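Local coordinates for RNA-dependent RNA polymerase (Taggert virus, PDB 6DX3), which contains a viral OTU domain, a papain-like cysteine protease module that probably cleaves ubiquitin from modified host proteins, at residues F7-L12 and T115-H120; V32-D37 and L41-A46; R66-L71 and S109-V114; T76-T81 and V131-D136. All coordinates share one frame; numbering follows the deposited sequence.

Starting from the N terminus, F7-L12 waits more than a hundred residues for its partner T115-H120, so contact 1 closes a long loop between the edge of the sheet and its inner strand 116-121. Nested inside that loop is contact 2, a short local closure joining the loop after strand 29-32 to helix 40-49. Contact 3 opens after contact 2 has closed, lies within the same long loop, and pins helix 57-72 to helix 102-112. Contact 4 runs from the loop after helix 57-72 to strand 126-133, crossing both contact 3 and contact 1. Y117 OH reaches D136 O to join contacts 1 and 4, while Q110 NE2 and T76 OG1 join contacts 3 and 4.

Contact 1. Residues F7-L12 and T115-H120; sequences FDWHLL and TVYIWH
F7 and W9 reach over one side of the mixed OTU sheet to meet Y117 and W119 on strand 116-121, bridging from the N-terminal chain around edge strand 10-11 to the interior. The nearest CA atoms, those of F7 and Y117, are 12.1 Å apart, so rings alone span the gap. Followed outward, F7 begins with CB above the rim of the W9 ring, 3.3 Å from its plane. With chi1 at -61°, CG sits anti to the carbonyl carbon and the ring heads for the inner strand, W9 CZ2 lying against one of its faces. At the far end, CE2 of F7 comes to 3.7 Å from W119 CH2. CZ of F7 is equally near that CH2 and 4.2 Å from Y117 CE1. The F7 ring and the six-membered ring of W119 meet obliquely, their planes 46° apart. No hydrogen bond crosses; the polar ends turn to other partners, Y117 OH to D136 O and W119 NE1 to N143 OD1. W9 also has a cation-pi contact with R132. Next to the F7 contact, Y117 CE1 meets the edge of the W9 indole, 3.8 Å from CZ2 and 3.9 Å from CH2.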
loop_
_atom_site.group_PDB
_atom_site.type_symbol
_atom_site.label_atom_id
_atom_site.label_comp_id
_atom_site.label_asym_id
_atom_site.label_seq_id
_atom_site.Cartn_x
_atom_site.Cartn_y
_atom_site.Cartn_z
ATOM N N PHE A 7 11.149 10.117 11.411
ATOM C CA PHE A 7 10.762 8.731 11.631
ATOM C C PHE A 7 11.548 8.134 12.792
ATOM O O PHE A 7 12.619 8.615 13.168
ATOM C CB PHE A 7 10.996 7.885 10.375
ATOM C CG PHE A 7 10.212 8.337 9.173
ATOM C CD1 PHE A 7 10.835 9.024 8.145
ATOM C CD2 PHE A 7 8.863 8.055 9.062
ATOM C CE1 PHE A 7 10.124 9.434 7.033
ATOM C CE2 PHE A 7 8.145 8.459 7.954
ATOM C CZ PHE A 7 8.774 9.149 6.937
ATOM N N ASP A 8 10.992 7.062 13.358
ATOM C CA ASP A 8 11.677 6.206 14.327
ATOM C C ASP A 8 11.481 4.776 13.827
ATOM O O ASP A 8 10.624 4.039 14.319
ATOM C CB ASP A 8 11.140 6.410 15.744
ATOM C CG ASP A 8 11.840 5.534 16.765
ATOM O OD1 ASP A 8 11.203 5.174 17.777
ATOM O OD2 ASP A 8 13.024 5.201 16.551
ATOM N N TRP A 9 12.276 4.393 12.832
ATOM C CA TRP A 9 12.043 3.143 12.124
ATOM C C TRP A 9 12.394 1.943 12.993
ATOM O O TRP A 9 13.428 1.919 13.666
ATOM C CB TRP A 9 12.862 3.100 10.832
ATOM C CG TRP A 9 12.379 4.038 9.770
ATOM C CD1 TRP A 9 13.053 5.108 9.255
ATOM C CD2 TRP A 9 11.122 3.988 9.082
ATOM N NE1 TRP A 9 12.293 5.728 8.293
ATOM C CE2 TRP A 9 11.103 5.061 8.169
ATOM C CE3 TRP A 9 10.010 3.143 9.152
ATOM C CZ2 TRP A 9 10.019 5.308 7.332
ATOM C CZ3 TRP A 9 8.933 3.393 8.318
ATOM C CH2 TRP A 9 8.945 4.466 7.423
ATOM N N HIS A 10 11.523 0.938 12.970
ATOM C CA HIS A 10 11.785 -0.368 13.563
ATOM C C HIS A 10 11.643 -1.419 12.472
ATOM O O HIS A 10 10.552 -1.596 11.918
ATOM C CB HIS A 10 10.819 -0.666 14.712
ATOM C CG HIS A 10 10.814 0.374 15.788
ATOM N ND1 HIS A 10 10.075 1.533 15.698
ATOM C CD2 HIS A 10 11.451 0.426 16.982
ATOM C CE1 HIS A 10 10.258 2.257 16.789
ATOM N NE2 HIS A 10 11.090 1.607 17.583
ATOM N N LEU A 11 12.738 -2.103 12.154
ATOM C CA LEU A 11 12.663 -3.226 11.229
ATOM C C LEU A 11 12.058 -4.423 11.949
ATOM O O LEU A 11 12.585 -4.871 12.973
ATOM C CB LEU A 11 14.042 -3.569 10.678
ATOM C CG LEU A 11 14.058 -4.849 9.842
ATOM C CD1 LEU A 11 13.316 -4.603 8.536
ATOM C CD2 LEU A 11 15.481 -5.308 9.575
ATOM N N LEU A 12 10.957 -4.940 11.420
ATOM C CA LEU A 12 10.213 -5.988 12.101
ATOM C C LEU A 12 10.628 -7.364 11.601
ATOM O O LEU A 12 11.041 -7.533 10.451
ATOM C CB LEU A 12 8.710 -5.800 11.896
ATOM C CG LEU A 12 8.165 -4.419 12.257
ATOM C CD1 LEU A 12 6.645 -4.390 12.142
ATOM C CD2 LEU A 12 8.610 -4.029 13.650
ATOM N N THR A 115 9.020 0.688 -3.394
ATOM C CA THR A 115 8.765 0.893 -1.977
ATOM C C THR A 115 7.403 1.548 -1.790
ATOM O O THR A 115 7.022 2.445 -2.548
ATOM C CB THR A 115 9.864 1.754 -1.353
ATOM O OG1 THR A 115 11.129 1.096 -1.503
ATOM C CG2 THR A 115 9.597 1.986 0.123
ATOM N N VAL A 116 6.661 1.077 -0.789
ATOM C CA VAL A 116 5.331 1.594 -0.484
ATOM C C VAL A 116 5.276 1.982 0.985
ATOM O O VAL A 116 5.601 1.172 1.860
ATOM C CB VAL A 116 4.224 0.572 -0.808
ATOM C CG1 VAL A 116 2.860 1.147 -0.446
ATOM C CG2 VAL A 116 4.268 0.181 -2.279
ATOM N N TYR A 117 4.868 3.219 1.250
ATOM C CA TYR A 117 4.559 3.686 2.595
ATOM C C TYR A 117 3.052 3.608 2.793
ATOM O O TYR A 117 2.289 4.046 1.926
ATOM C CB TYR A 117 5.030 5.126 2.811
ATOM C CG TYR A 117 6.529 5.335 2.872
ATOM C CD1 TYR A 117 7.107 5.998 3.945
ATOM C CD2 TYR A 117 7.360 4.899 1.848
ATOM C CE1 TYR A 117 8.471 6.205 4.006
ATOM C CE2 TYR A 117 8.725 5.100 1.900
ATOM C CZ TYR A 117 9.274 5.755 2.982
ATOM O OH TYR A 117 10.633 5.962 3.043
ATOM N N ILE A 118 2.626 3.057 3.926
ATOM C CA ILE A 118 1.214 2.992 4.290
ATOM C C ILE A 118 1.030 3.832 5.545
ATOM O O ILE A 118 1.459 3.433 6.637
ATOM C CB ILE A 118 0.729 1.555 4.516
ATOM C CG1 ILE A 118 1.146 0.650 3.355
ATOM C CG2 ILE A 118 -0.784 1.533 4.685
ATOM C CD1 ILE A 118 0.685 -0.791 3.522
ATOM N N TRP A 119 0.397 4.991 5.393
ATOM C CA TRP A 119 0.172 5.903 6.506
ATOM C C TRP A 119 -1.194 5.627 7.120
ATOM O O TRP A 119 -2.208 5.620 6.416
ATOM C CB TRP A 119 0.266 7.357 6.039
ATOM C CG TRP A 119 1.552 7.675 5.327
ATOM C CD1 TRP A 119 1.881 7.352 4.041
ATOM C CD2 TRP A 119 2.678 8.380 5.865
ATOM N NE1 TRP A 119 3.143 7.812 3.746
ATOM C CE2 TRP A 119 3.652 8.449 4.847
ATOM C CE3 TRP A 119 2.957 8.960 7.107
ATOM C CZ2 TRP A 119 4.885 9.074 5.034
ATOM C CZ3 TRP A 119 4.181 9.580 7.290
ATOM C CH2 TRP A 119 5.130 9.631 6.261
ATOM N N HIS A 120 -1.219 5.400 8.429
ATOM C CA HIS A 120 -2.450 5.046 9.121
ATOM C C HIS A 120 -3.099 6.296 9.704
ATOM O O HIS A 120 -2.510 6.966 10.559
ATOM C CB HIS A 120 -2.194 4.027 10.226
ATOM C CG HIS A 120 -3.362 3.836 11.141
ATOM N ND1 HIS A 120 -3.471 4.484 12.352
ATOM C CD2 HIS A 120 -4.482 3.085 11.014
ATOM C CE1 HIS A 120 -4.603 4.134 12.936
ATOM N NE2 HIS A 120 -5.236 3.287 12.145
#

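Contact 2. Residues V32-D37 and L41-A46; sequences VNQPMD and LYHSLA
Q34 folds against the helix at H43 and S44, and this is the close-fitting half of the contact. Its CG rests 3.8 Å from both CA and CB of S44, while OE1 lies 3.4 Å from H43 CB. A bend at chi2 (-55°) curls the chain so that the amide can turn back on its own segment: Q34 NE2 donates to V32 O at 3.1 Å, approaching from above that carbonyl's plane. Q53 NE2 supplies a bond to OE1, so both ends of this buried amide are engaged and its rotation is probably fixed.

Nearer solvent the fit relaxes. Exposed P35 lays its ring over the H43 imidazole in a CH-pi contact, with CG 4.0 Å from the ring centroid and only 7° off the normal. D37 comes in at the imidazole edge, OD1 3.6 Å from H43 CD2, its carboxylate within 19° of the ring plane. No hydrogen bond links the two segments here; D37 OD1 instead accepts from N39 N. Another ring, that of Y58 in helix 57-72, also meets the imidazole.

The loop leads from strand 29-32 to C40 at the head of helix 40-49, where OTU cysteine proteases carry their nucleophile in an Asp-Gly-Asn-Cys motif. D152 OD1 also accepts from Q34 N; C40 is probably that nucleophile, and H150 and D152 of strand 150-156 are probably its partners, as in related OTU proteases.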
loop_
_atom_site.group_PDB
_atom_site.type_symbol
_atom_site.label_atom_id
_atom_site.label_comp_id
_atom_site.label_asym_id
_atom_site.label_seq_id
_atom_site.Cartn_x
_atom_site.Cartn_y
_atom_site.Cartn_z
ATOM N N VAL A 32 -5.201 12.166 -2.901
ATOM C CA VAL A 32 -5.827 11.856 -4.182
ATOM C C VAL A 32 -6.873 10.781 -3.909
ATOM O O VAL A 32 -6.548 9.600 -3.755
ATOM C CB VAL A 32 -4.804 11.406 -5.226
ATOM C CG1 VAL A 32 -5.481 11.224 -6.579
ATOM C CG2 VAL A 32 -3.671 12.416 -5.326
ATOM N N ASN A 33 -8.136 11.195 -3.845
ATOM C CA ASN A 33 -9.196 10.296 -3.412
ATOM C C ASN A 33 -9.439 9.206 -4.447
ATOM O O ASN A 33 -9.502 9.469 -5.651
ATOM C CB ASN A 33 -10.485 11.076 -3.155
ATOM C CG ASN A 33 -10.276 12.257 -2.232
ATOM O OD1 ASN A 33 -10.151 13.397 -2.681
ATOM N ND2 ASN A 33 -10.232 11.992 -0.930
ATOM N N GLN A 34 -9.570 7.979 -3.965
ATOM C CA GLN A 34 -9.838 6.804 -4.773
ATOM C C GLN A 34 -11.282 6.353 -4.590
ATOM O O GLN A 34 -11.910 6.659 -3.572
ATOM C CB GLN A 34 -8.879 5.669 -4.390
ATOM C CG GLN A 34 -7.417 6.026 -4.590
ATOM C CD GLN A 34 -7.127 6.476 -6.008
ATOM O OE1 GLN A 34 -7.481 5.796 -6.972
ATOM N NE2 GLN A 34 -6.480 7.626 -6.142
ATOM N N PRO A 35 -11.849 5.645 -5.570
ATOM C CA PRO A 35 -13.251 5.222 -5.459
ATOM C C PRO A 35 -13.511 4.456 -4.169
ATOM O O PRO A 35 -12.679 3.673 -3.707
ATOM C CB PRO A 35 -13.448 4.338 -6.693
ATOM C CG PRO A 35 -12.476 4.882 -7.687
ATOM C CD PRO A 35 -11.278 5.320 -6.890
ATOM N N MET A 36 -14.680 4.702 -3.576
ATOM C CA MET A 36 -15.026 4.139 -2.270
ATOM C C MET A 36 -15.694 2.771 -2.425
ATOM O O MET A 36 -16.835 2.545 -2.025
ATOM C CB MET A 36 -15.916 5.109 -1.499
ATOM C CG MET A 36 -15.161 6.194 -0.736
ATOM S SD MET A 36 -16.236 7.545 -0.197
ATOM C CE MET A 36 -16.254 8.568 -1.670
ATOM N N ASP A 37 -14.950 1.847 -3.026
ATOM C CA ASP A 37 -15.350 0.451 -3.128
ATOM C C ASP A 37 -14.296 -0.427 -2.460
ATOM O O ASP A 37 -13.316 0.060 -1.889
ATOM C CB ASP A 37 -15.572 0.047 -4.589
ATOM C CG ASP A 37 -14.393 0.392 -5.489
ATOM O OD1 ASP A 37 -13.249 0.497 -4.999
ATOM O OD2 ASP A 37 -14.620 0.569 -6.703
ATOM N N LEU A 41 -7.642 -0.221 -2.310
ATOM C CA LEU A 41 -6.205 -0.447 -2.165
ATOM C C LEU A 41 -5.537 -0.543 -3.530
ATOM O O LEU A 41 -4.505 0.092 -3.777
ATOM C CB LEU A 41 -5.928 -1.710 -1.349
ATOM C CG LEU A 41 -4.433 -2.057 -1.303
ATOM C CD1 LEU A 41 -3.660 -1.024 -0.488
ATOM C CD2 LEU A 41 -4.183 -3.456 -0.770
ATOM N N TYR A 42 -6.131 -1.321 -4.440
ATOM C CA TYR A 42 -5.545 -1.510 -5.763
ATOM C C TYR A 42 -5.652 -0.252 -6.614
ATOM O O TYR A 42 -4.761 0.018 -7.426
ATOM C CB TYR A 42 -6.210 -2.700 -6.453
ATOM C CG TYR A 42 -6.177 -3.949 -5.604
ATOM C CD1 TYR A 42 -4.969 -4.563 -5.296
ATOM C CD2 TYR A 42 -7.343 -4.507 -5.098
ATOM C CE1 TYR A 42 -4.921 -5.701 -4.514
ATOM C CE2 TYR A 42 -7.306 -5.651 -4.313
ATOM C CZ TYR A 42 -6.089 -6.241 -4.024
ATOM O OH TYR A 42 -6.035 -7.375 -3.249
ATOM N N HIS A 43 -6.728 0.522 -6.450
ATOM C CA HIS A 43 -6.818 1.830 -7.094
ATOM C C HIS A 43 -5.654 2.721 -6.676
ATOM O O HIS A 43 -4.982 3.326 -7.520
ATOM C CB HIS A 43 -8.143 2.507 -6.733
ATOM C CG HIS A 43 -9.329 1.977 -7.476
ATOM N ND1 HIS A 43 -9.492 2.141 -8.836
ATOM C CD2 HIS A 43 -10.425 1.310 -7.045
ATOM C CE1 HIS A 43 -10.631 1.588 -9.210
ATOM N NE2 HIS A 43 -11.215 1.075 -8.144
ATOM N N SER A 44 -5.408 2.817 -5.365
ATOM C CA SER A 44 -4.375 3.716 -4.861
ATOM C C SER A 44 -2.979 3.243 -5.238
ATOM O O SER A 44 -2.095 4.070 -5.484
ATOM C CB SER A 44 -4.501 3.856 -3.344
ATOM O OG SER A 44 -4.635 2.585 -2.735
ATOM N N LEU A 45 -2.757 1.928 -5.288
ATOM C CA LEU A 45 -1.483 1.415 -5.778
ATOM C C LEU A 45 -1.319 1.685 -7.271
ATOM O O LEU A 45 -0.215 1.998 -7.733
ATOM C CB LEU A 45 -1.370 -0.078 -5.482
ATOM C CG LEU A 45 -1.169 -0.447 -4.010
ATOM C CD1 LEU A 45 -1.133 -1.957 -3.831
ATOM C CD2 LEU A 45 0.099 0.191 -3.473
ATOM N N ALA A 46 -2.403 1.569 -8.044
ATOM C CA ALA A 46 -2.326 1.920 -9.459
ATOM C C ALA A 46 -2.077 3.410 -9.646
ATOM O O ALA A 46 -1.416 3.814 -10.612
ATOM C CB ALA A 46 -3.608 1.509 -10.186
#

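Contact 3. Residues R66-L71 and S109-V114; sequences REAAGL and SQKAKV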
loop_
_atom_site.group_PDB
_atom_site.type_symbol
_atom_site.label_atom_id
_atom_site.label_comp_id
_atom_site.label_asym_id
_atom_site.label_seq_id
_atom_site.Cartn_x
_atom_site.Cartn_y
_atom_site.Cartn_z
ATOM N N ARG A 66 -1.755 -11.526 -7.244
ATOM C CA ARG A 66 -1.993 -12.968 -7.223
ATOM C C ARG A 66 -0.751 -13.746 -7.644
ATOM O O ARG A 66 -0.412 -14.764 -7.027
ATOM C CB ARG A 66 -3.173 -13.323 -8.128
ATOM C CG ARG A 66 -3.344 -14.824 -8.342
ATOM C CD ARG A 66 -4.591 -15.143 -9.148
ATOM N NE ARG A 66 -4.547 -14.530 -10.470
ATOM C CZ ARG A 66 -5.604 -14.369 -11.258
ATOM N NH1 ARG A 66 -6.802 -14.776 -10.859
ATOM N NH2 ARG A 66 -5.464 -13.795 -12.443
ATOM N N GLU A 67 -0.065 -13.297 -8.699
ATOM C CA GLU A 67 1.169 -13.965 -9.097
ATOM C C GLU A 67 2.296 -13.683 -8.110
ATOM O O GLU A 67 3.139 -14.556 -7.871
ATOM C CB GLU A 67 1.572 -13.542 -10.512
ATOM C CG GLU A 67 0.701 -14.155 -11.603
ATOM C CD GLU A 67 0.962 -13.564 -12.974
ATOM O OE1 GLU A 67 2.120 -13.616 -13.440
ATOM O OE2 GLU A 67 0.003 -13.043 -13.586
ATOM N N ALA A 68 2.323 -12.482 -7.526
ATOM C CA ALA A 68 3.315 -12.187 -6.497
ATOM C C ALA A 68 3.131 -13.088 -5.283
ATOM O O ALA A 68 4.111 -13.537 -4.679
ATOM C CB ALA A 68 3.232 -10.718 -6.087
ATOM N N ALA A 69 1.876 -13.360 -4.910
ATOM C CA ALA A 69 1.610 -14.273 -3.803
ATOM C C ALA A 69 2.122 -15.675 -4.106
ATOM O O ALA A 69 2.745 -16.316 -3.253
ATOM C CB ALA A 69 0.111 -14.308 -3.500
ATOM N N GLY A 70 1.877 -16.166 -5.321
ATOM C CA GLY A 70 2.358 -17.486 -5.688
ATOM C C GLY A 70 3.870 -17.585 -5.745
ATOM O O GLY A 70 4.428 -18.669 -5.553
ATOM N N LEU A 71 4.552 -16.466 -6.002
ATOM C CA LEU A 71 6.008 -16.486 -6.112
ATOM C C LEU A 71 6.687 -16.391 -4.751
ATOM O O LEU A 71 7.746 -16.994 -4.539
ATOM C CB LEU A 71 6.486 -15.339 -7.002
ATOM C CG LEU A 71 6.275 -15.403 -8.519
ATOM C CD1 LEU A 71 6.411 -14.013 -9.114
ATOM C CD2 LEU A 71 7.267 -16.349 -9.166
ATOM N N SER A 109 4.907 -4.980 -3.589
ATOM C CA SER A 109 6.204 -4.325 -3.450
ATOM C C SER A 109 7.340 -5.270 -3.820
ATOM O O SER A 109 8.333 -4.851 -4.426
ATOM C CB SER A 109 6.378 -3.811 -2.022
ATOM O OG SER A 109 6.314 -4.881 -1.094
ATOM N N GLN A 110 7.210 -6.549 -3.459
ATOM C CA GLN A 110 8.208 -7.540 -3.852
ATOM C C GLN A 110 8.205 -7.765 -5.357
ATOM O O GLN A 110 9.272 -7.876 -5.973
ATOM C CB GLN A 110 7.953 -8.862 -3.125
ATOM C CG GLN A 110 8.111 -8.803 -1.614
ATOM C CD GLN A 110 8.104 -10.181 -0.985
ATOM O OE1 GLN A 110 8.961 -11.014 -1.282
ATOM N NE2 GLN A 110 7.136 -10.432 -0.114
ATOM N N LYS A 111 7.019 -7.854 -5.964
ATOM C CA LYS A 111 6.934 -8.140 -7.394
ATOM C C LYS A 111 7.387 -6.945 -8.222
ATOM O O LYS A 111 8.167 -7.095 -9.169
ATOM C CB LYS A 111 5.504 -8.534 -7.764
ATOM C CG LYS A 111 5.297 -8.888 -9.236
ATOM C CD LYS A 111 5.525 -10.369 -9.485
ATOM C CE LYS A 111 4.763 -10.851 -10.715
ATOM N NZ LYS A 111 5.214 -10.180 -11.964
ATOM N N ALA A 112 6.903 -5.751 -7.887
ATOM C CA ALA A 112 7.227 -4.562 -8.664
ATOM C C ALA A 112 8.554 -3.926 -8.273
ATOM O O ALA A 112 9.005 -3.012 -8.971
ATOM C CB ALA A 112 6.108 -3.526 -8.526
ATOM N N LYS A 113 9.185 -4.378 -7.191
ATOM C CA LYS A 113 10.431 -3.789 -6.704
ATOM C C LYS A 113 10.281 -2.277 -6.533
ATOM O O LYS A 113 11.066 -1.480 -7.052
ATOM C CB LYS A 113 11.601 -4.126 -7.629
ATOM C CG LYS A 113 12.129 -5.544 -7.470
ATOM C CD LYS A 113 13.019 -5.937 -8.632
ATOM C CE LYS A 113 12.352 -6.984 -9.506
ATOM N NZ LYS A 113 10.986 -6.557 -9.921
ATOM N N VAL A 114 9.234 -1.887 -5.814
ATOM C CA VAL A 114 8.949 -0.492 -5.508
ATOM C C VAL A 114 8.605 -0.401 -4.030
ATOM O O VAL A 114 7.988 -1.313 -3.471
ATOM C CB VAL A 114 7.802 0.065 -6.384
ATOM C CG1 VAL A 114 6.509 -0.702 -6.134
ATOM C CG2 VAL A 114 7.601 1.556 -6.131
#
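The backbone O of K111, the residue whose side chain lies against A68, E67 and L71, takes a hydrogen bond from K113 NZ at 3.0 Å. The ammonium stands above the carbonyl plane, not on a lone pair. This bond folds the K113 side chain back on the end of helix 102-112, where K113 itself leaves helical geometry with positive phi and V114 N makes a weak bond to S109 O.

Across the contact, the K111 aliphatic chain does all the touching. Its CB is 3.6 Å from A68 CB, the closest approach, and the small methyl lets the backbones come near, with A68 CA and K111 CA 5.5 Å apart. Beyond CB the chain kinks at chi2 (90°), which carries CD alongside helix 57-72, 3.8 Å from L71 CD1. K111 CE is about as near to that same methyl and also touches E67 CB, at 4.2 Å.

The end of helix 102-112 meets helix 57-72 at a steep angle in the helical part of the OTU domain. F107 of helix 102-112 lies against A68 and A69 of the other helix, extending the apolar seam inward, while L90 of helix 86-93 touches R66 and A69 as well.

Past CD the chain turns again at chi4, and K111 NZ bonds to Q64 OE1, one turn before A68 on helix 57-72. E67 OE1 remains 4.9 Å from K111 NZ, so the opposite charges do not make contact, although some longer-range attraction is likely.

Contact 4. Residues T76-T81 and V131-D136; sequences TEETKT and VRYGED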
loop_
_atom_site.group_PDB
_atom_site.type_symbol
_atom_site.label_atom_id
_atom_site.label_comp_id
_atom_site.label_asym_id
_atom_site.label_seq_id
_atom_site.Cartn_x
_atom_site.Cartn_y
_atom_site.Cartn_z
ATOM N N THR A 76 7.626 -15.068 2.710
ATOM C CA THR A 76 7.065 -13.819 3.210
ATOM C C THR A 76 6.555 -14.070 4.624
ATOM O O THR A 76 5.557 -14.778 4.811
ATOM C CB THR A 76 5.955 -13.308 2.292
ATOM O OG1 THR A 76 6.460 -13.184 0.954
ATOM C CG2 THR A 76 5.451 -11.947 2.760
ATOM N N GLU A 77 7.241 -13.490 5.617
ATOM C CA GLU A 77 6.903 -13.767 7.011
ATOM C C GLU A 77 5.513 -13.262 7.373
ATOM O O GLU A 77 4.859 -13.831 8.253
ATOM C CB GLU A 77 7.942 -13.147 7.949
ATOM C CG GLU A 77 9.358 -13.642 7.721
ATOM C CD GLU A 77 9.483 -15.146 7.870
ATOM O OE1 GLU A 77 9.100 -15.681 8.932
ATOM O OE2 GLU A 77 9.956 -15.801 6.916
ATOM N N GLU A 78 5.047 -12.196 6.719
ATOM C CA GLU A 78 3.732 -11.652 7.039
ATOM C C GLU A 78 2.617 -12.667 6.813
ATOM O O GLU A 78 1.556 -12.555 7.437
ATOM C CB GLU A 78 3.474 -10.380 6.221
ATOM C CG GLU A 78 2.150 -9.705 6.551
ATOM C CD GLU A 78 2.126 -8.225 6.223
ATOM O OE1 GLU A 78 1.202 -7.542 6.708
ATOM O OE2 GLU A 78 3.015 -7.743 5.486
ATOM N N THR A 79 2.835 -13.672 5.960
ATOM C CA THR A 79 1.803 -14.680 5.752
ATOM C C THR A 79 1.551 -15.523 6.996
ATOM O O THR A 79 0.471 -16.109 7.122
ATOM C CB THR A 79 2.170 -15.605 4.588
ATOM O OG1 THR A 79 3.235 -16.475 4.984
ATOM C CG2 THR A 79 2.593 -14.801 3.360
ATOM N N LYS A 80 2.504 -15.582 7.928
ATOM C CA LYS A 80 2.417 -16.556 9.010
ATOM C C LYS A 80 1.352 -16.207 10.043
ATOM O O LYS A 80 0.972 -17.076 10.837
ATOM C CB LYS A 80 3.783 -16.708 9.681
ATOM C CG LYS A 80 4.789 -17.488 8.840
ATOM C CD LYS A 80 6.206 -17.298 9.354
ATOM C CE LYS A 80 7.168 -18.292 8.721
ATOM N NZ LYS A 80 8.582 -18.020 9.112
ATOM N N THR A 81 0.848 -14.974 10.050
ATOM C CA THR A 81 -0.194 -14.571 10.985
ATOM C C THR A 81 -1.548 -14.383 10.302
ATOM O O THR A 81 -2.420 -13.692 10.841
ATOM C CB THR A 81 0.213 -13.293 11.718
ATOM O OG1 THR A 81 0.675 -12.323 10.774
ATOM C CG2 THR A 81 1.322 -13.584 12.719
ATOM N N VAL A 131 3.998 2.267 8.095
ATOM C CA VAL A 131 4.787 1.079 7.800
ATOM C C VAL A 131 5.355 1.218 6.396
ATOM O O VAL A 131 4.737 1.821 5.510
ATOM C CB VAL A 131 3.977 -0.231 7.942
ATOM C CG1 VAL A 131 3.386 -0.343 9.344
ATOM C CG2 VAL A 131 2.893 -0.315 6.888
ATOM N N ARG A 132 6.549 0.666 6.197
ATOM C CA ARG A 132 7.260 0.790 4.933
ATOM C C ARG A 132 7.646 -0.592 4.437
ATOM O O ARG A 132 8.342 -1.336 5.136
ATOM C CB ARG A 132 8.507 1.668 5.075
ATOM C CG ARG A 132 9.225 1.917 3.752
ATOM C CD ARG A 132 10.493 2.724 3.946
ATOM N NE ARG A 132 11.568 1.916 4.507
ATOM C CZ ARG A 132 12.595 2.410 5.188
ATOM N NH1 ARG A 132 12.687 3.717 5.393
ATOM N NH2 ARG A 132 13.529 1.599 5.663
ATOM N N TYR A 133 7.189 -0.931 3.236
ATOM C CA TYR A 133 7.633 -2.124 2.520
ATOM C C TYR A 133 8.666 -1.661 1.499
ATOM O O TYR A 133 8.313 -1.164 0.429
ATOM C CB TYR A 133 6.455 -2.832 1.858
ATOM C CG TYR A 133 5.471 -3.416 2.846
ATOM C CD1 TYR A 133 5.644 -4.698 3.351
ATOM C CD2 TYR A 133 4.372 -2.685 3.276
ATOM C CE1 TYR A 133 4.750 -5.235 4.254
ATOM C CE2 TYR A 133 3.473 -3.214 4.182
ATOM C CZ TYR A 133 3.665 -4.491 4.666
ATOM O OH TYR A 133 2.772 -5.027 5.568
ATOM N N GLY A 134 9.939 -1.806 1.837
ATOM C CA GLY A 134 11.030 -1.338 1.007
ATOM C C GLY A 134 11.953 -0.408 1.772
ATOM O O GLY A 134 11.779 -0.149 2.961
ATOM N N GLU A 135 12.949 0.105 1.047
ATOM C CA GLU A 135 13.987 0.940 1.634
ATOM C C GLU A 135 14.032 2.360 1.088
ATOM O O GLU A 135 14.715 3.204 1.678
ATOM C CB GLU A 135 15.371 0.303 1.427
ATOM C CG GLU A 135 15.438 -1.176 1.750
ATOM C CD GLU A 135 15.471 -1.438 3.238
ATOM O OE1 GLU A 135 15.747 -0.488 4.000
ATOM O OE2 GLU A 135 15.224 -2.593 3.648
ATOM N N ASP A 136 13.334 2.650 -0.006
ATOM C CA ASP A 136 13.524 3.915 -0.695
ATOM C C ASP A 136 13.025 5.086 0.151
ATOM O O ASP A 136 12.141 4.921 0.999
ATOM C CB ASP A 136 12.801 3.904 -2.038
ATOM C CG ASP A 136 13.478 3.010 -3.055
ATOM O OD1 ASP A 136 14.701 2.790 -2.927
ATOM O OD2 ASP A 136 12.791 2.533 -3.981
#
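E78 and Y133 make the one hydrogen bond between these segments: Y133 OH donates to E78 OE2 at 2.7 Å, where OE2 accepts through its syn lone pair, on the side of OE1. Carboxylate and phenol ring are nearly coplanar, 11° apart, and OE2 approaches the ring at its edge, 3.3 Å from CE1. E78 gets there with CG anti to the backbone N (chi1 -177°) and an extended chain. Both its oxygens have further partners on helix 102-112, N106 ND2 at OE2 and S102 OG at OE1, so the buried carboxylate is well satisfied and probably ionised.

Packing comes from outside the pair: the Y133 side chain touches N106 and S109 of helix 102-112, and its ring meets that of Y16. In the OTU fold this joins the 3-10 turn 77-80, between helices 57-72 and 86-93, to the end of strand 126-133.

Other polar bonds stay within a segment. T76 O accepts from both N and OG1 of T79, the latter at 2.9 Å. On the strand side R132 NE reaches G134 O at 2.6 Å, and its NH2 forms a looser salt bridge to E135 OE1 at 3.5 Å, while Y17 adds a cation-pi contact to the guanidinium.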